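Local coordinates for protein beta-galacturonidase (Eisenbergiella tayi, PDB 6NCW) that hydrolyses beta-linked galacturonides as a family 2 glycoside hydrolase, binding galacturonate at its active site, and may also have beta-glucuronidase activity, at residues E221-A235 / D245-R257. Numbering follows the deposited sequence.
Sequences ECWSPESPVLYLITA and DDIIDRVGFREIR
The guanidinium of Arg250 carries Leu230 on one face, where CD1 sits 3.5 Å above the plane over its centre; the apolar methyl suits that flat surface and leaves the rim to polar partners, NH1 forming a salt bridge with Glu325. The Phe253 ring has Tyr231 CD2 at its edge, but the two rings meet obliquely, their planes 87° apart; with CG of Tyr231 beside its own backbone N (chi1 -64°) the phenol runs back to Glu221, whose N donates to Tyr231 OH at 2.9 Å. Beside the Trp223 indole, CE3 lies 3.7 Å from Arg254 CG, the arginine chain running alongside in the same direction, while Val229 O lies at the indole edge.

Strands 231-235 and 245-251 form an antiparallel hairpin. Tyr231-Val251, Ile233-Asp249 and Ala235-Ile247 are its hydrogen-bonded pairs; Val251 N donates to Tyr231 O at 2.8 Å. Branched Ile233 and Val251 suit a strand; Ile233 CG2 lies 3.8 Å from Val251 CG1, both turned to strand 150-162 of the immunoglobulin-like sandwich. Past Gly252, whose bare CA leaves room for Trp223 CB at 3.9 Å, the ladder gives way to one backbone bond, Trp223 N to Phe253 O, a water bridging Glu221 O, Val229 O and Phe253 N, aromatic rings and Arg254. There the chemistry turns outward: Trp223 NE1 and Arg254 NE bond to Asp324 O and Pro368 O of the TIM-barrel domain.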
# COMPACT_ATOMS: atom_id res chain seq x y z
N GLU A 221 -17.93 -42.96 -21.82
CA GLU A 221 -18.73 -41.86 -21.29
C GLU A 221 -18.18 -40.52 -21.76
O GLU A 221 -16.99 -40.37 -22.05
CB GLU A 221 -18.75 -41.87 -19.76
CG GLU A 221 -19.59 -43.00 -19.18
CD GLU A 221 -19.06 -43.47 -17.85
OE1 GLU A 221 -18.76 -42.61 -16.99
OE2 GLU A 221 -18.92 -44.70 -17.67
N CYS A 222 -19.07 -39.53 -21.81
CA CYS A 222 -18.74 -38.19 -22.26
C CYS A 222 -17.74 -37.49 -21.34
O CYS A 222 -17.78 -37.65 -20.11
CB CYS A 222 -20.00 -37.32 -22.36
SG CYS A 222 -21.14 -37.87 -23.66
N TRP A 223 -16.85 -36.72 -21.95
CA TRP A 223 -16.16 -35.64 -21.26
C TRP A 223 -16.96 -34.37 -21.48
O TRP A 223 -17.40 -34.09 -22.60
CB TRP A 223 -14.73 -35.48 -21.78
CG TRP A 223 -13.89 -34.46 -21.02
CD1 TRP A 223 -12.99 -34.71 -20.02
CD2 TRP A 223 -13.87 -33.04 -21.22
NE1 TRP A 223 -12.42 -33.54 -19.58
CE2 TRP A 223 -12.94 -32.50 -20.30
CE3 TRP A 223 -14.55 -32.17 -22.09
CZ2 TRP A 223 -12.68 -31.12 -20.22
CZ3 TRP A 223 -14.28 -30.80 -22.01
CH2 TRP A 223 -13.35 -30.30 -21.08
N SER A 224 -17.16 -33.60 -20.41
CA SER A 224 -17.82 -32.31 -20.50
C SER A 224 -17.48 -31.52 -19.25
O SER A 224 -17.02 -32.10 -18.26
CB SER A 224 -19.34 -32.46 -20.64
OG SER A 224 -19.89 -32.75 -19.37
N PRO A 225 -17.69 -30.20 -19.27
CA PRO A 225 -17.49 -29.40 -18.04
C PRO A 225 -18.16 -29.98 -16.82
O PRO A 225 -17.57 -29.96 -15.74
CB PRO A 225 -18.08 -28.04 -18.43
CG PRO A 225 -17.81 -27.94 -19.90
CD PRO A 225 -17.83 -29.35 -20.46
N GLU A 226 -19.38 -30.51 -16.95
CA GLU A 226 -20.10 -31.07 -15.80
C GLU A 226 -19.60 -32.45 -15.40
O GLU A 226 -19.84 -32.86 -14.26
CB GLU A 226 -21.60 -31.19 -16.09
CG GLU A 226 -22.18 -30.04 -16.88
CD GLU A 226 -22.06 -30.29 -18.37
OE1 GLU A 226 -22.53 -31.34 -18.87
OE2 GLU A 226 -21.49 -29.43 -19.04
N SER A 227 -18.95 -33.17 -16.31
CA SER A 227 -18.52 -34.54 -16.05
C SER A 227 -17.24 -34.82 -16.83
O SER A 227 -17.25 -35.41 -17.91
CB SER A 227 -19.63 -35.52 -16.43
OG SER A 227 -19.24 -36.84 -16.14
N PRO A 228 -16.09 -34.40 -16.29
CA PRO A 228 -14.86 -34.54 -17.11
C PRO A 228 -14.23 -35.93 -17.02
O PRO A 228 -13.14 -36.12 -16.45
CB PRO A 228 -13.95 -33.44 -16.54
CG PRO A 228 -14.38 -33.30 -15.12
CD PRO A 228 -15.87 -33.57 -15.09
N VAL A 229 -14.90 -36.93 -17.60
CA VAL A 229 -14.39 -38.30 -17.59
C VAL A 229 -13.20 -38.42 -18.53
O VAL A 229 -13.27 -38.01 -19.69
CB VAL A 229 -15.50 -39.28 -17.99
CG1 VAL A 229 -14.95 -40.69 -18.12
CG2 VAL A 229 -16.65 -39.22 -17.01
N LEU A 230 -12.11 -39.00 -18.03
CA LEU A 230 -10.89 -39.21 -18.80
C LEU A 230 -10.56 -40.69 -18.87
O LEU A 230 -10.91 -41.47 -17.98
CB LEU A 230 -9.70 -38.44 -18.19
CG LEU A 230 -9.86 -36.93 -18.03
CD1 LEU A 230 -8.69 -36.31 -17.26
CD2 LEU A 230 -9.99 -36.31 -19.40
N TYR A 231 -9.85 -41.08 -19.92
CA TYR A 231 -9.36 -42.44 -20.07
C TYR A 231 -7.87 -42.43 -20.39
O TYR A 231 -7.41 -41.61 -21.19
CB TYR A 231 -10.09 -43.17 -21.19
CG TYR A 231 -11.56 -43.38 -20.94
CD1 TYR A 231 -12.02 -44.51 -20.28
CD2 TYR A 231 -12.49 -42.46 -21.39
CE1 TYR A 231 -13.37 -44.72 -20.07
CE2 TYR A 231 -13.85 -42.65 -21.17
CZ TYR A 231 -14.28 -43.79 -20.52
OH TYR A 231 -15.62 -44.00 -20.31
N LEU A 232 -7.14 -43.38 -19.82
CA LEU A 232 -5.77 -43.60 -20.27
C LEU A 232 -5.79 -44.41 -21.56
O LEU A 232 -6.46 -45.44 -21.64
CB LEU A 232 -4.96 -44.32 -19.19
CG LEU A 232 -4.89 -43.62 -17.84
CD1 LEU A 232 -4.47 -44.60 -16.76
CD2 LEU A 232 -3.91 -42.47 -17.93
N ILE A 233 -5.07 -43.93 -22.57
CA ILE A 233 -4.84 -44.68 -23.79
C ILE A 233 -3.41 -45.18 -23.75
O ILE A 233 -2.48 -44.41 -23.47
CB ILE A 233 -5.14 -43.86 -25.06
CG1 ILE A 233 -4.94 -44.70 -26.32
CG2 ILE A 233 -4.29 -42.58 -25.15
CD1 ILE A 233 -5.49 -44.06 -27.58
N THR A 234 -3.23 -46.49 -23.97
CA THR A 234 -1.92 -47.12 -23.88
C THR A 234 -1.54 -47.74 -25.22
O THR A 234 -2.35 -48.44 -25.84
CB THR A 234 -1.90 -48.18 -22.78
OG1 THR A 234 -2.37 -47.60 -21.56
CG2 THR A 234 -0.49 -48.69 -22.57
N ALA A 235 -0.31 -47.50 -25.65
CA ALA A 235 0.23 -48.15 -26.83
C ALA A 235 1.50 -48.88 -26.44
O ALA A 235 2.45 -48.26 -25.94
CB ALA A 235 0.49 -47.13 -27.94
N ASP A 245 8.47 -51.18 -25.84
CA ASP A 245 8.33 -49.75 -25.57
C ASP A 245 6.85 -49.42 -25.42
O ASP A 245 5.99 -50.12 -25.96
CB ASP A 245 8.96 -48.88 -26.67
CG ASP A 245 8.94 -47.39 -26.33
OD1 ASP A 245 9.36 -47.02 -25.21
OD2 ASP A 245 8.50 -46.58 -27.19
N ASP A 246 6.55 -48.33 -24.71
CA ASP A 246 5.18 -47.87 -24.58
C ASP A 246 5.09 -46.34 -24.66
O ASP A 246 6.10 -45.62 -24.62
CB ASP A 246 4.51 -48.37 -23.28
CG ASP A 246 5.14 -47.81 -22.01
OD1 ASP A 246 6.23 -47.16 -22.03
OD2 ASP A 246 4.53 -48.03 -20.95
N ILE A 247 3.86 -45.88 -24.82
CA ILE A 247 3.48 -44.49 -24.55
C ILE A 247 2.07 -44.53 -23.97
O ILE A 247 1.23 -45.33 -24.40
CB ILE A 247 3.54 -43.62 -25.83
CG1 ILE A 247 3.43 -42.14 -25.46
CG2 ILE A 247 2.45 -44.01 -26.82
CD1 ILE A 247 3.94 -41.23 -26.53
N ILE A 248 1.84 -43.71 -22.95
CA ILE A 248 0.54 -43.60 -22.30
C ILE A 248 0.11 -42.14 -22.34
O ILE A 248 0.90 -41.25 -22.02
CB ILE A 248 0.58 -44.12 -20.85
CG1 ILE A 248 1.20 -45.53 -20.80
CG2 ILE A 248 -0.80 -44.15 -20.27
CD1 ILE A 248 1.45 -46.04 -19.38
N ASP A 249 -1.14 -41.89 -22.75
CA ASP A 249 -1.69 -40.54 -22.77
C ASP A 249 -3.08 -40.55 -22.14
O ASP A 249 -3.50 -41.59 -21.61
CB ASP A 249 -1.72 -39.99 -24.20
CG ASP A 249 -1.40 -38.49 -24.27
OD1 ASP A 249 -1.98 -37.71 -23.48
OD2 ASP A 249 -0.56 -38.10 -25.11
N ARG A 250 -3.80 -39.43 -22.17
CA ARG A 250 -5.17 -39.38 -21.66
C ARG A 250 -6.10 -38.75 -22.67
O ARG A 250 -5.72 -37.78 -23.35
CB ARG A 250 -5.27 -38.60 -20.36
CG ARG A 250 -5.05 -39.43 -19.13
CD ARG A 250 -5.60 -38.75 -17.90
NE ARG A 250 -5.22 -37.34 -17.88
CZ ARG A 250 -5.17 -36.59 -16.78
NH1 ARG A 250 -5.45 -37.12 -15.59
NH2 ARG A 250 -4.83 -35.32 -16.86
N VAL A 251 -7.32 -39.26 -22.75
CA VAL A 251 -8.30 -38.80 -23.72
C VAL A 251 -9.62 -38.56 -22.99
O VAL A 251 -9.84 -39.04 -21.88
CB VAL A 251 -8.51 -39.79 -24.90
CG1 VAL A 251 -7.18 -40.10 -25.58
CG2 VAL A 251 -9.18 -41.06 -24.42
N GLY A 252 -10.46 -37.76 -23.63
CA GLY A 252 -11.85 -37.63 -23.24
C GLY A 252 -12.70 -37.65 -24.50
O GLY A 252 -12.27 -37.23 -25.57
N PHE A 253 -13.90 -38.20 -24.36
CA PHE A 253 -14.83 -38.36 -25.49
C PHE A 253 -15.75 -37.14 -25.51
O PHE A 253 -16.74 -37.09 -24.78
CB PHE A 253 -15.62 -39.67 -25.38
CG PHE A 253 -14.82 -40.91 -25.74
CD1 PHE A 253 -14.94 -41.48 -27.01
CD2 PHE A 253 -13.96 -41.51 -24.82
CE1 PHE A 253 -14.20 -42.62 -27.35
CE2 PHE A 253 -13.22 -42.64 -25.16
CZ PHE A 253 -13.35 -43.20 -26.42
N ARG A 254 -15.42 -36.15 -26.33
CA ARG A 254 -16.30 -35.01 -26.53
C ARG A 254 -16.19 -34.55 -27.97
O ARG A 254 -15.15 -34.72 -28.62
CB ARG A 254 -15.97 -33.84 -25.58
CG ARG A 254 -14.50 -33.36 -25.63
CD ARG A 254 -14.39 -32.15 -26.50
NE ARG A 254 -13.01 -31.73 -26.75
CZ ARG A 254 -12.34 -32.01 -27.86
NH1 ARG A 254 -12.89 -32.73 -28.82
NH2 ARG A 254 -11.11 -31.54 -28.02
N GLU A 255 -17.26 -33.95 -28.47
CA GLU A 255 -17.28 -33.38 -29.81
C GLU A 255 -17.30 -31.86 -29.71
O GLU A 255 -18.05 -31.29 -28.91
CB GLU A 255 -18.50 -33.86 -30.59
CG GLU A 255 -18.55 -33.34 -32.01
CD GLU A 255 -19.84 -33.75 -32.75
OE1 GLU A 255 -19.75 -34.63 -33.63
OE2 GLU A 255 -20.92 -33.19 -32.43
N ILE A 256 -16.47 -31.20 -30.51
CA ILE A 256 -16.51 -29.76 -30.63
C ILE A 256 -16.68 -29.43 -32.10
O ILE A 256 -15.89 -29.87 -32.94
CB ILE A 256 -15.24 -29.09 -30.05
CG1 ILE A 256 -15.35 -27.58 -30.18
CG2 ILE A 256 -13.98 -29.57 -30.73
CD1 ILE A 256 -16.33 -26.99 -29.22
N ARG A 257 -17.75 -28.72 -32.43
CA ARG A 257 -17.96 -28.28 -33.80
C ARG A 257 -18.76 -26.99 -33.78
O ARG A 257 -19.39 -26.65 -32.77
CB ARG A 257 -18.68 -29.36 -34.64
CG ARG A 257 -19.96 -29.88 -34.05
CD ARG A 257 -20.64 -30.95 -34.93
NE ARG A 257 -21.93 -31.31 -34.34
CZ ARG A 257 -23.11 -30.82 -34.74
NH1 ARG A 257 -23.17 -29.95 -35.75
NH2 ARG A 257 -24.22 -31.20 -34.12
O HOH W 1 -14.52 -39.29 -21.65